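Local atomic coordinates of esterase YbfF (Escherichia coli, PDB entry 3BF7), a protein that is an alpha/beta hydrolase with a helical cap and probably hydrolyses ester bonds, perhaps thioesters as well. Residues A[110-115]-A[234-239]; A[128-133]-A[151-156]; A[200-205]-A[226-231]. The protein carries 1 engineered substitution. All blocks are in the same frame, centred on the assembly; numbering follows the deposited sequence.

Interaction 1 (A[110-115]-A[234-239])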
ATOM      1  N   VAL A 110       8.418  -0.706   6.560  1.00  5.80           N
ATOM      2  CA  VAL A 110       8.651  -1.533   5.382  1.00  5.50           C
ATOM      3  C   VAL A 110       7.875  -0.931   4.217  1.00  5.22           C
ATOM      4  O   VAL A 110       6.668  -0.706   4.321  1.00  6.26           O
ATOM      5  CB  VAL A 110       8.163  -2.984   5.592  1.00  6.07           C
ATOM      6  CG1 VAL A 110       8.455  -3.818   4.351  1.00  7.44           C
ATOM      7  CG2 VAL A 110       8.842  -3.595   6.807  1.00  7.01           C
ATOM      8  N   ALA A 111       8.573  -0.671   3.116  1.00  5.20           N
ATOM      9  CA  ALA A 111       7.964  -0.104   1.917  1.00  5.59           C
ATOM     10  C   ALA A 111       8.143  -1.127   0.803  1.00  5.31           C
ATOM     11  O   ALA A 111       9.270  -1.428   0.402  1.00  5.90           O
ATOM     12  CB  ALA A 111       8.643   1.208   1.553  1.00  7.16           C
ATOM     13  N   ILE A 112       7.028  -1.653   0.306  1.00  5.42           N
ATOM     14  CA  ILE A 112       7.048  -2.675  -0.737  1.00  5.96           C
ATOM     15  C   ILE A 112       6.900  -2.071  -2.132  1.00  5.29           C
ATOM     16  O   ILE A 112       5.927  -1.365  -2.421  1.00  5.87           O
ATOM     17  CB  ILE A 112       5.939  -3.729  -0.491  1.00  6.13           C
ATOM     18  CG1 ILE A 112       6.069  -4.292   0.931  1.00  6.43           C
ATOM     19  CG2 ILE A 112       6.055  -4.856  -1.507  1.00  7.40           C
ATOM     20  CD1 ILE A 112       4.973  -5.268   1.321  1.00  8.83           C
ATOM     21  N   ASP A 113       7.889  -2.374  -2.972  1.00  5.89           N
ATOM     22  CA  ASP A 113       8.023  -1.910  -4.354  1.00  5.92           C
ATOM     23  C   ASP A 113       7.575  -0.478  -4.588  1.00  5.71           C
ATOM     24  O   ASP A 113       6.652  -0.201  -5.361  1.00  6.27           O
ATOM     25  CB  ASP A 113       7.322  -2.842  -5.343  1.00  6.61           C
ATOM     26  CG  ASP A 113       7.945  -2.762  -6.724  1.00  6.61           C
ATOM     27  OD1 ASP A 113       7.213  -2.547  -7.710  1.00  6.76           O
ATOM     28  OD2 ASP A 113       9.186  -2.905  -6.813  1.00  7.17           O
ATOM     29  N   ILE A 114       8.285   0.432  -3.938  1.00  6.20           N
ATOM     30  CA  ILE A 114       7.989   1.848  -4.039  1.00  5.61           C
ATOM     31  C   ILE A 114       9.192   2.673  -3.580  1.00  5.72           C
ATOM     32  O   ILE A 114       9.969   2.246  -2.719  1.00  6.89           O
ATOM     33  CB  ILE A 114       6.748   2.192  -3.164  1.00  6.62           C
ATOM     34  CG1 ILE A 114       6.284   3.626  -3.420  1.00  7.28           C
ATOM     35  CG2 ILE A 114       7.072   1.985  -1.691  1.00  8.35           C
ATOM     36  CD1 ILE A 114       5.732   3.845  -4.809  1.00  8.52           C
ATOM     37  N   ALA A 115       9.347   3.850  -4.175  1.00  6.01           N
ATOM     38  CA  ALA A 115      10.420   4.766  -3.813  1.00  5.99           C
ATOM     39  C   ALA A 115       9.778   6.121  -3.521  1.00  6.02           C
ATOM     40  O   ALA A 115       8.723   6.447  -4.072  1.00  6.23           O
ATOM     41  CB  ALA A 115      11.421   4.897  -4.952  1.00  7.15           C
ATOM     42  N   HIS A 234       5.396  -5.775  -9.599  1.00  7.91           N
ATOM     43  CA  HIS A 234       4.986  -4.749  -8.647  1.00  6.66           C
ATOM     44  C   HIS A 234       4.238  -5.234  -7.404  1.00  6.87           C
ATOM     45  O   HIS A 234       4.453  -4.704  -6.317  1.00  6.78           O
ATOM     46  CB  HIS A 234       4.166  -3.687  -9.380  1.00  7.93           C
ATOM     47  CG  HIS A 234       3.764  -2.531  -8.522  1.00  6.37           C
ATOM     48  ND1 HIS A 234       4.668  -1.792  -7.786  1.00  6.74           N
ATOM     49  CD2 HIS A 234       2.553  -1.964  -8.308  1.00  7.23           C
ATOM     50  CE1 HIS A 234       4.030  -0.820  -7.159  1.00  6.53           C
ATOM     51  NE2 HIS A 234       2.747  -0.901  -7.459  1.00  7.21           N
ATOM     52  N   TRP A 235       3.346  -6.208  -7.550  1.00  6.95           N
ATOM     53  CA  TRP A 235       2.628  -6.728  -6.387  1.00  7.72           C
ATOM     54  C   TRP A 235       3.450  -7.904  -5.855  1.00  6.96           C
ATOM     55  O   TRP A 235       3.035  -9.065  -5.901  1.00  7.88           O
ATOM     56  CB  TRP A 235       1.209  -7.158  -6.785  1.00  7.63           C
ATOM     57  CG  TRP A 235       0.272  -5.986  -7.005  1.00  8.57           C
ATOM     58  CD1 TRP A 235      -0.586  -5.434  -6.093  1.00  9.09           C
ATOM     59  CD2 TRP A 235       0.132  -5.213  -8.203  1.00  9.11           C
ATOM     60  NE1 TRP A 235      -1.251  -4.366  -6.651  1.00 10.01           N
ATOM     61  CE2 TRP A 235      -0.830  -4.210  -7.944  1.00  9.67           C
ATOM     62  CE3 TRP A 235       0.725  -5.271  -9.470  1.00  9.56           C
ATOM     63  CZ2 TRP A 235      -1.212  -3.271  -8.910  1.00 10.76           C
ATOM     64  CZ3 TRP A 235       0.344  -4.337 -10.431  1.00 11.60           C
ATOM     65  CH2 TRP A 235      -0.617  -3.350 -10.143  1.00 11.59           C
ATOM     66  N   VAL A 236       4.639  -7.570  -5.355  1.00  8.20           N
ATOM     67  CA  VAL A 236       5.593  -8.555  -4.846  1.00  9.06           C
ATOM     68  C   VAL A 236       5.010  -9.544  -3.847  1.00  8.16           C
ATOM     69  O   VAL A 236       5.273 -10.744  -3.926  1.00  8.47           O
ATOM     70  CB  VAL A 236       6.805  -7.860  -4.177  1.00 10.25           C
ATOM     71  CG1 VAL A 236       7.944  -8.858  -4.007  1.00 10.21           C
ATOM     72  CG2 VAL A 236       7.254  -6.665  -5.003  1.00 12.80           C
ATOM     73  N   HIS A 237       4.226  -9.035  -2.905  1.00  8.73           N
ATOM     74  CA  HIS A 237       3.618  -9.872  -1.876  1.00 10.87           C
ATOM     75  C   HIS A 237       2.610 -10.863  -2.441  1.00 11.47           C
ATOM     76  O   HIS A 237       2.364 -11.914  -1.849  1.00 12.68           O
ATOM     77  CB  HIS A 237       2.931  -8.996  -0.831  1.00 10.75           C
ATOM     78  CG  HIS A 237       1.974  -8.010  -1.418  1.00  9.79           C
ATOM     79  ND1 HIS A 237       2.387  -6.951  -2.196  1.00  9.45           N
ATOM     80  CD2 HIS A 237       0.623  -7.945  -1.377  1.00  9.53           C
ATOM     81  CE1 HIS A 237       1.330  -6.277  -2.612  1.00  8.79           C
ATOM     82  NE2 HIS A 237       0.247  -6.859  -2.128  1.00  8.22           N
ATOM     83  N   ALA A 238       2.018 -10.528  -3.582  1.00 11.66           N
ATOM     84  CA  ALA A 238       1.042 -11.409  -4.207  1.00 12.74           C
ATOM     85  C   ALA A 238       1.726 -12.552  -4.952  1.00 13.55           C
ATOM     86  O   ALA A 238       1.194 -13.661  -5.028  1.00 16.52           O
ATOM     87  CB  ALA A 238       0.167 -10.616  -5.168  1.00 14.02           C
ATOM     88  N   GLU A 239       2.913 -12.282  -5.486  1.00 11.23           N
ATOM     89  CA  GLU A 239       3.654 -13.282  -6.247  1.00 11.87           C
ATOM     90  C   GLU A 239       4.595 -14.148  -5.419  1.00 11.17           C
ATOM     91  O   GLU A 239       4.667 -15.362  -5.620  1.00 12.85           O
ATOM     92  CB  GLU A 239       4.458 -12.600  -7.354  1.00 11.13           C
ATOM     93  CG  GLU A 239       3.614 -11.828  -8.350  1.00 13.63           C
ATOM     94  CD  GLU A 239       4.444 -11.162  -9.428  1.00 14.73           C
ATOM     95  OE1 GLU A 239       3.864 -10.443 -10.266  1.00 18.35           O
ATOM     96  OE2 GLU A 239       5.678 -11.357  -9.442  1.00 18.14           O
TER

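Interaction 2 (A[128-133]-A[151-156])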
ATOM      1  N   PHE A 128      -7.905   2.768 -15.788  1.00  7.65           N
ATOM      2  CA  PHE A 128      -9.037   3.675 -15.611  1.00  7.84           C
ATOM      3  C   PHE A 128     -10.065   3.444 -16.722  1.00  8.27           C
ATOM      4  O   PHE A 128     -11.269   3.473 -16.477  1.00  8.21           O
ATOM      5  CB  PHE A 128      -8.575   5.137 -15.642  1.00  8.71           C
ATOM      6  CG  PHE A 128      -8.151   5.681 -14.300  1.00  8.19           C
ATOM      7  CD1 PHE A 128      -9.094   5.944 -13.306  1.00  8.42           C
ATOM      8  CD2 PHE A 128      -6.815   5.971 -14.047  1.00  7.80           C
ATOM      9  CE1 PHE A 128      -8.707   6.493 -12.079  1.00  8.88           C
ATOM     10  CE2 PHE A 128      -6.418   6.519 -12.826  1.00  9.03           C
ATOM     11  CZ  PHE A 128      -7.367   6.782 -11.841  1.00  8.13           C
ATOM     12  N   ALA A 129      -9.586   3.214 -17.944  1.00  8.00           N
ATOM     13  CA  ALA A 129     -10.481   2.974 -19.074  1.00  8.54           C
ATOM     14  C   ALA A 129     -11.293   1.697 -18.850  1.00  9.15           C
ATOM     15  O   ALA A 129     -12.491   1.649 -19.143  1.00  9.71           O
ATOM     16  CB  ALA A 129      -9.676   2.868 -20.367  1.00  9.28           C
ATOM     17  N   ALA A 130     -10.637   0.664 -18.332  1.00  8.59           N
ATOM     18  CA  ALA A 130     -11.299  -0.608 -18.060  1.00  8.95           C
ATOM     19  C   ALA A 130     -12.348  -0.438 -16.965  1.00  8.64           C
ATOM     20  O   ALA A 130     -13.460  -0.963 -17.065  1.00  9.70           O
ATOM     21  CB  ALA A 130     -10.271  -1.650 -17.642  1.00 10.15           C
ATOM     22  N   ILE A 131     -11.981   0.288 -15.914  1.00  8.50           N
ATOM     23  CA  ILE A 131     -12.883   0.546 -14.799  1.00  9.27           C
ATOM     24  C   ILE A 131     -14.124   1.291 -15.287  1.00 10.68           C
ATOM     25  O   ILE A 131     -15.255   0.933 -14.946  1.00 10.75           O
ATOM     26  CB  ILE A 131     -12.156   1.374 -13.709  1.00  9.39           C
ATOM     27  CG1 ILE A 131     -11.135   0.482 -12.995  1.00 10.03           C
ATOM     28  CG2 ILE A 131     -13.155   1.967 -12.723  1.00 10.30           C
ATOM     29  CD1 ILE A 131     -10.192   1.230 -12.081  1.00 10.81           C
ATOM     30  N   ASN A 132     -13.914   2.317 -16.103  1.00 11.01           N
ATOM     31  CA  ASN A 132     -15.026   3.102 -16.623  1.00 12.23           C
ATOM     32  C   ASN A 132     -15.901   2.295 -17.577  1.00 11.68           C
ATOM     33  O   ASN A 132     -17.123   2.455 -17.592  1.00 12.95           O
ATOM     34  CB  ASN A 132     -14.505   4.361 -17.323  1.00 15.29           C
ATOM     35  CG  ASN A 132     -15.625   5.246 -17.840  1.00 17.85           C
ATOM     36  OD1 ASN A 132     -16.133   5.047 -18.944  1.00 22.79           O
ATOM     37  ND2 ASN A 132     -16.025   6.223 -17.034  1.00 20.71           N
ATOM     38  N   ALA A 133     -15.281   1.422 -18.365  1.00 11.99           N
ATOM     39  CA  ALA A 133     -16.027   0.594 -19.305  1.00 12.87           C
ATOM     40  C   ALA A 133     -16.964  -0.334 -18.537  1.00 13.26           C
ATOM     41  O   ALA A 133     -18.102  -0.564 -18.948  1.00 13.66           O
ATOM     42  CB  ALA A 133     -15.068  -0.218 -20.168  1.00 13.87           C
ATOM     43  N   GLN A 151     -10.767  -6.680 -22.305  1.00 12.61           N
ATOM     44  CA  GLN A 151     -10.766  -5.996 -23.595  1.00 13.35           C
ATOM     45  C   GLN A 151      -9.850  -4.778 -23.530  1.00 12.72           C
ATOM     46  O   GLN A 151      -9.550  -4.155 -24.551  1.00 13.15           O
ATOM     47  CB  GLN A 151     -12.187  -5.556 -23.959  1.00 14.18           C
ATOM     48  CG  GLN A 151     -13.206  -6.686 -23.927  1.00 18.30           C
ATOM     49  CD  GLN A 151     -14.613  -6.226 -24.261  1.00 19.70           C
ATOM     50  OE1 GLN A 151     -15.561  -7.012 -24.212  1.00 20.98           O
ATOM     51  NE2 GLN A 151     -14.758  -4.951 -24.607  1.00 22.24           N
ATOM     52  N   HIS A 152      -9.407  -4.448 -22.318  1.00 12.51           N
ATOM     53  CA  HIS A 152      -8.531  -3.302 -22.088  1.00 11.15           C
ATOM     54  C   HIS A 152      -7.178  -3.700 -21.515  1.00 11.08           C
ATOM     55  O   HIS A 152      -6.164  -3.058 -21.792  1.00 10.84           O
ATOM     56  CB  HIS A 152      -9.170  -2.323 -21.101  1.00 11.11           C
ATOM     57  CG  HIS A 152     -10.364  -1.603 -21.637  1.00 10.92           C
ATOM     58  ND1 HIS A 152     -11.613  -2.181 -21.722  1.00 13.23           N
ATOM     59  CD2 HIS A 152     -10.496  -0.347 -22.122  1.00 11.52           C
ATOM     60  CE1 HIS A 152     -12.463  -1.308 -22.235  1.00 11.81           C
ATOM     61  NE2 HIS A 152     -11.810  -0.189 -22.487  1.00 14.90           N
ATOM     62  N   LEU A 153      -7.180  -4.751 -20.704  1.00 11.30           N
ATOM     63  CA  LEU A 153      -5.975  -5.216 -20.033  1.00 11.20           C
ATOM     64  C   LEU A 153      -5.669  -6.668 -20.363  1.00 11.98           C
ATOM     65  O   LEU A 153      -6.576  -7.470 -20.556  1.00 11.82           O
ATOM     66  CB  LEU A 153      -6.153  -5.073 -18.519  1.00 11.47           C
ATOM     67  CG  LEU A 153      -6.640  -3.713 -18.010  1.00 10.59           C
ATOM     68  CD1 LEU A 153      -7.045  -3.828 -16.547  1.00 11.74           C
ATOM     69  CD2 LEU A 153      -5.552  -2.667 -18.200  1.00 12.27           C
ATOM     70  N   ASN A 154      -4.386  -7.008 -20.418  1.00 13.11           N
ATOM     71  CA  ASN A 154      -4.006  -8.381 -20.712  1.00 14.32           C
ATOM     72  C   ASN A 154      -3.278  -9.065 -19.563  1.00 15.11           C
ATOM     73  O   ASN A 154      -2.747 -10.164 -19.718  1.00 17.20           O
ATOM     74  CB  ASN A 154      -3.175  -8.441 -21.993  1.00 16.84           C
ATOM     75  CG  ASN A 154      -4.012  -8.183 -23.230  1.00 20.05           C
ATOM     76  OD1 ASN A 154      -4.347  -7.042 -23.543  1.00 20.06           O
ATOM     77  ND2 ASN A 154      -4.380  -9.252 -23.925  1.00 22.73           N
ATOM     78  N   GLU A 155      -3.259  -8.407 -18.408  1.00 14.07           N
ATOM     79  CA  GLU A 155      -2.633  -8.962 -17.215  1.00 14.57           C
ATOM     80  C   GLU A 155      -3.764  -9.458 -16.318  1.00 13.35           C
ATOM     81  O   GLU A 155      -4.391  -8.673 -15.605  1.00 11.98           O
ATOM     82  CB  GLU A 155      -1.813  -7.893 -16.485  1.00 17.03           C
ATOM     83  CG  GLU A 155      -0.372  -7.744 -16.969  1.00 24.15           C
ATOM     84  CD  GLU A 155      -0.254  -7.240 -18.398  1.00 28.12           C
ATOM     85  OE1 GLU A 155       0.889  -7.098 -18.881  1.00 30.89           O
ATOM     86  OE2 GLU A 155      -1.293  -6.985 -19.041  1.00 30.96           O
ATOM     87  N   GLU A 156      -4.028 -10.760 -16.367  1.00 12.76           N
ATOM     88  CA  GLU A 156      -5.106 -11.349 -15.579  1.00 13.22           C
ATOM     89  C   GLU A 156      -4.973 -11.070 -14.082  1.00 12.16           C
ATOM     90  O   GLU A 156      -5.973 -10.867 -13.396  1.00 11.72           O
ATOM     91  CB  GLU A 156      -5.173 -12.860 -15.822  1.00 14.26           C
ATOM     92  CG  GLU A 156      -6.368 -13.538 -15.166  1.00 14.72           C
ATOM     93  CD  GLU A 156      -7.698 -13.112 -15.768  1.00 14.47           C
ATOM     94  OE1 GLU A 156      -8.746 -13.392 -15.149  1.00 15.84           O
ATOM     95  OE2 GLU A 156      -7.701 -12.506 -16.861  1.00 15.55           O
TER

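Interaction 3 (A[200-205]-A[226-231])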
ATOM      1  N   PHE A 200      13.159  -1.693   2.337  1.00  5.69           N
ATOM      2  CA  PHE A 200      12.527  -1.524   1.038  1.00  6.04           C
ATOM      3  C   PHE A 200      12.587  -2.887   0.363  1.00  5.72           C
ATOM      4  O   PHE A 200      13.639  -3.530   0.349  1.00  7.01           O
ATOM      5  CB  PHE A 200      13.261  -0.482   0.198  1.00  6.50           C
ATOM      6  CG  PHE A 200      13.051   0.915   0.682  1.00  6.69           C
ATOM      7  CD1 PHE A 200      13.687   1.365   1.835  1.00  7.62           C
ATOM      8  CD2 PHE A 200      12.147   1.756   0.041  1.00  7.19           C
ATOM      9  CE1 PHE A 200      13.419   2.632   2.349  1.00  9.22           C
ATOM     10  CE2 PHE A 200      11.872   3.024   0.547  1.00  8.07           C
ATOM     11  CZ  PHE A 200      12.508   3.461   1.703  1.00  8.74           C
ATOM     12  N   ILE A 201      11.457  -3.330  -0.176  1.00  6.00           N
ATOM     13  CA  ILE A 201      11.380  -4.626  -0.840  1.00  6.82           C
ATOM     14  C   ILE A 201      10.917  -4.453  -2.281  1.00  6.29           C
ATOM     15  O   ILE A 201       9.715  -4.468  -2.572  1.00  6.78           O
ATOM     16  CB  ILE A 201      10.401  -5.577  -0.106  1.00  6.21           C
ATOM     17  CG1 ILE A 201      10.810  -5.717   1.363  1.00  7.68           C
ATOM     18  CG2 ILE A 201      10.401  -6.949  -0.776  1.00  7.83           C
ATOM     19  CD1 ILE A 201       9.850  -6.547   2.197  1.00  8.04           C
ATOM     20  N   PRO A 202      11.870  -4.269  -3.206  1.00  6.90           N
ATOM     21  CA  PRO A 202      11.529  -4.097  -4.620  1.00  7.03           C
ATOM     22  C   PRO A 202      11.317  -5.426  -5.336  1.00  7.29           C
ATOM     23  O   PRO A 202      11.859  -6.463  -4.936  1.00  8.10           O
ATOM     24  CB  PRO A 202      12.752  -3.378  -5.197  1.00  8.94           C
ATOM     25  CG  PRO A 202      13.488  -2.848  -3.994  1.00  8.80           C
ATOM     26  CD  PRO A 202      13.276  -3.910  -2.966  1.00  7.76           C
ATOM     27  N   GLY A 203      10.516  -5.387  -6.392  1.00  7.95           N
ATOM     28  CA  GLY A 203      10.321  -6.569  -7.205  1.00  8.12           C
ATOM     29  C   GLY A 203      11.421  -6.506  -8.252  1.00  9.30           C
ATOM     30  O   GLY A 203      11.648  -5.453  -8.851  1.00  9.32           O
ATOM     31  N   GLY A 204      12.113  -7.622  -8.470  1.00  9.13           N
ATOM     32  CA  GLY A 204      13.190  -7.659  -9.446  1.00 12.13           C
ATOM     33  C   GLY A 204      12.759  -7.341 -10.865  1.00 11.01           C
ATOM     34  O   GLY A 204      13.572  -6.890 -11.677  1.00 13.06           O
ATOM     35  N   ASN A 205      11.490  -7.587 -11.175  1.00 11.11           N
ATOM     36  CA  ASN A 205      10.967  -7.308 -12.507  1.00 11.91           C
ATOM     37  C   ASN A 205      10.075  -6.072 -12.511  1.00 11.19           C
ATOM     38  O   ASN A 205       9.115  -5.994 -13.274  1.00 12.22           O
ATOM     39  CB  ASN A 205      10.174  -8.505 -13.040  1.00 14.75           C
ATOM     40  CG  ASN A 205      11.010  -9.763 -13.139  1.00 18.41           C
ATOM     41  OD1 ASN A 205      12.173  -9.719 -13.538  1.00 20.60           O
ATOM     42  ND2 ASN A 205      10.415 -10.898 -12.789  1.00 21.94           N
ATOM     43  N   ALA A 226      17.718  -2.441   1.123  1.00 10.61           N
ATOM     44  CA  ALA A 226      16.907  -2.968   0.036  1.00 11.58           C
ATOM     45  C   ALA A 226      17.071  -4.472  -0.107  1.00 12.52           C
ATOM     46  O   ALA A 226      18.184  -4.999  -0.063  1.00 14.71           O
ATOM     47  CB  ALA A 226      17.270  -2.276  -1.270  1.00 13.87           C
ATOM     48  N   HIS A 227      15.949  -5.160  -0.260  1.00 11.26           N
ATOM     49  CA  HIS A 227      15.950  -6.602  -0.436  1.00 12.73           C
ATOM     50  C   HIS A 227      15.121  -6.881  -1.681  1.00 11.95           C
ATOM     51  O   HIS A 227      13.893  -6.963  -1.617  1.00 10.55           O
ATOM     52  CB  HIS A 227      15.320  -7.289   0.772  1.00 16.54           C
ATOM     53  CG  HIS A 227      15.458  -8.777   0.752  1.00 20.64           C
ATOM     54  ND1 HIS A 227      15.068  -9.548  -0.323  1.00 23.08           N
ATOM     55  CD2 HIS A 227      15.966  -9.636   1.667  1.00 23.20           C
ATOM     56  CE1 HIS A 227      15.333 -10.815  -0.071  1.00 24.15           C
ATOM     57  NE2 HIS A 227      15.878 -10.897   1.129  1.00 23.03           N
ATOM     58  N   VAL A 228      15.798  -7.007  -2.814  1.00 11.90           N
ATOM     59  CA  VAL A 228      15.125  -7.256  -4.077  1.00 12.22           C
ATOM     60  C   VAL A 228      14.678  -8.703  -4.211  1.00 12.14           C
ATOM     61  O   VAL A 228      15.454  -9.631  -3.973  1.00 14.18           O
ATOM     62  CB  VAL A 228      16.042  -6.900  -5.263  1.00 12.89           C
ATOM     63  CG1 VAL A 228      15.332  -7.184  -6.575  1.00 14.62           C
ATOM     64  CG2 VAL A 228      16.443  -5.435  -5.183  1.00 14.01           C
ATOM     65  N   ILE A 229      13.417  -8.889  -4.585  1.00 10.62           N
ATOM     66  CA  ILE A 229      12.864 -10.223  -4.767  1.00 11.38           C
ATOM     67  C   ILE A 229      12.929 -10.559  -6.253  1.00 11.29           C
ATOM     68  O   ILE A 229      12.187 -10.006  -7.068  1.00 10.08           O
ATOM     69  CB  ILE A 229      11.399 -10.290  -4.279  1.00 11.70           C
ATOM     70  CG1 ILE A 229      11.304  -9.810  -2.824  1.00 13.93           C
ATOM     71  CG2 ILE A 229      10.873 -11.713  -4.408  1.00 12.83           C
ATOM     72  CD1 ILE A 229      12.156 -10.596  -1.841  1.00 15.40           C
ATOM     73  N   ALA A 230      13.834 -11.465  -6.606  1.00 12.91           N
ATOM     74  CA  ALA A 230      14.015 -11.864  -7.997  1.00 13.92           C
ATOM     75  C   ALA A 230      12.754 -12.465  -8.613  1.00 14.69           C
ATOM     76  O   ALA A 230      12.005 -13.179  -7.952  1.00 14.88           O
ATOM     77  CB  ALA A 230      15.169 -12.858  -8.105  1.00 15.14           C
ATOM     78  N   GLY A 231      12.531 -12.158  -9.886  1.00 17.10           N
ATOM     79  CA  GLY A 231      11.381 -12.688 -10.596  1.00 18.08           C
ATOM     80  C   GLY A 231      10.021 -12.229 -10.109  1.00 17.74           C
ATOM     81  O   GLY A 231       9.025 -12.931 -10.295  1.00 20.31           O
TER
HETATM   82  O   HOH W   1      13.955 -10.538 -11.546  1.00 28.38           O

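Interaction 1 (A[110-115]-A[234-239])
The imidazole of H234 meets the carboxylate of D113 at its edge. ND1 of H234 donates to OD1 of D113 over 2.7 Å in a nearly straight bond (169°), and the acceptor lies almost in the ring plane. OD1 uses its anti lone pair, with the carboxylate plane turned 59° from the ring. The backbone O of D113 also lies at the edge, 3.2 Å from H234 CE1. Y208 stacks on the imidazole, while CD2 of H234 sits 3.7 Å above one face of the indole of W235, toward its rim. With CG anti to the backbone N (chi1 -176°), the ring of H234 swings over to the aspartate. OD1 is also bonded to S206 and OD2 to G203 N, so the carboxylate is fixed at both oxygens. Beside this polar edge the contact turns apolar: I112 CG2 packs 4.1 Å from V236 CB, and V236 CG2 rests against D113 CB. Replacing H234 with an alanine would probably leave D113 OD1 without its imidazole mate and open a gap beside Y208 and W235. With S89, which H234 NE2 reaches by a weak bond, the pair is consistent with a Ser-His-Asp triad. D113 follows the C-terminal end of strand 106-112, between strands 83-88 and 198-201, and V236 opens the short helix 236-239, packing against helix 241-253.

Interaction 2 (A[128-133]-A[151-156])
H152 lies flat against helix 125-136 and gives up more surface to this contact than any other residue. One face of its imidazole is turned to the helix backbone: CA of A130 stands 4.0 Å from the ring centroid, 18° off the normal, a CH-pi contact. The carbonyl O of A129 lies over the same face, nearer the rim. Two methyl groups complete the seat, A129 CB at 3.8 Å from H152 CD2 and A133 CB at 3.5 Å from H152 CE1, the latter approaching obliquely. Because CG of H152 is placed beside its own backbone N (chi1 -69°), the ring runs along the helix, spanning the turn from A129 to A133. A130 is next in buried surface: A130 CB lies 3.7 Å from H152 CB, and the same CB also meets L153 CD1 at 4.0 Å. L153 also touches I127 of the same helix, and I159 and L162 of helix 156-163, so the segment 151-156 bridges two helices of what is probably the cap. No hydrogen bond crosses the contact; ND1 of H152 makes a weak one to I148 O, at the end of the preceding helix 142-149. The three alanines present only methyls and backbone, which lets the ring come close. Attachment here therefore rests on dispersion and CH-pi contact, with no polar bond across it.

Interaction 3 (A[200-205]-A[226-231])
I201 and I229 lie side by side and point the same way, with I201 CG2 3.6 Å from I229 CG1. Both side chains face helix 241-253, where I201 reaches V244 and I248 and I229 reaches A243. On the opposite side of the paired chains P202 and V228 cross at about a right angle, P202 CG approaching V228 CG2 at 4.1 Å. The other branch of V228, CG1, is anti to the backbone N, which sends it to within 3.6 Å of G204 CA. A CB at G204 would press on I229 O and A230 CA, so glycine fits the close pairing here. Between these two layers the backbones run in the same general direction, and their end-to-end directions differ by 24°. H227 N donates to F200 O, and I229 N donates to P202 O at 2.9 Å in an almost straight bond (174°). The return bond, G204 N to I229 O at 2.8 Å, is less regular, since the donor stands 42° out of the carbonyl plane. Further along, a water spans the chains, donating to N205 OD1 and accepting from G231 N. F200 and A226 form a parallel bridge, and the pairing then runs on past the strands as loops. Strand 198-201 and the edge strand 224-226 run parallel in the central sheet of the alpha/beta hydrolase fold, and the loop from 202 supplies G203 N to D113 of the probable triad.

How the interactions relate
Interactions 1 and 3 belong to the central sheet region and interaction 2 probably to the helical cap, about 22 and 26 Å from them between centres. Strands 106-112 and 198-201 are neighbours, so interactions 1 and 3 touch: D113 N lies 2.8 Å from I201 O, a probable hydrogen bond. Interaction 1 is buried and joins a His-carboxylate hydrogen bond to apolar packing beside the probable active site. Interaction 3, partly buried at the sheet edge, relies on backbone bonds between nearly parallel chains. Interaction 2, at the surface, relies instead on an imidazole lying on alanine methyls and helix backbone. Along the chain, both interactions 2 and 3 are nested within the long loop that interaction 1 closes.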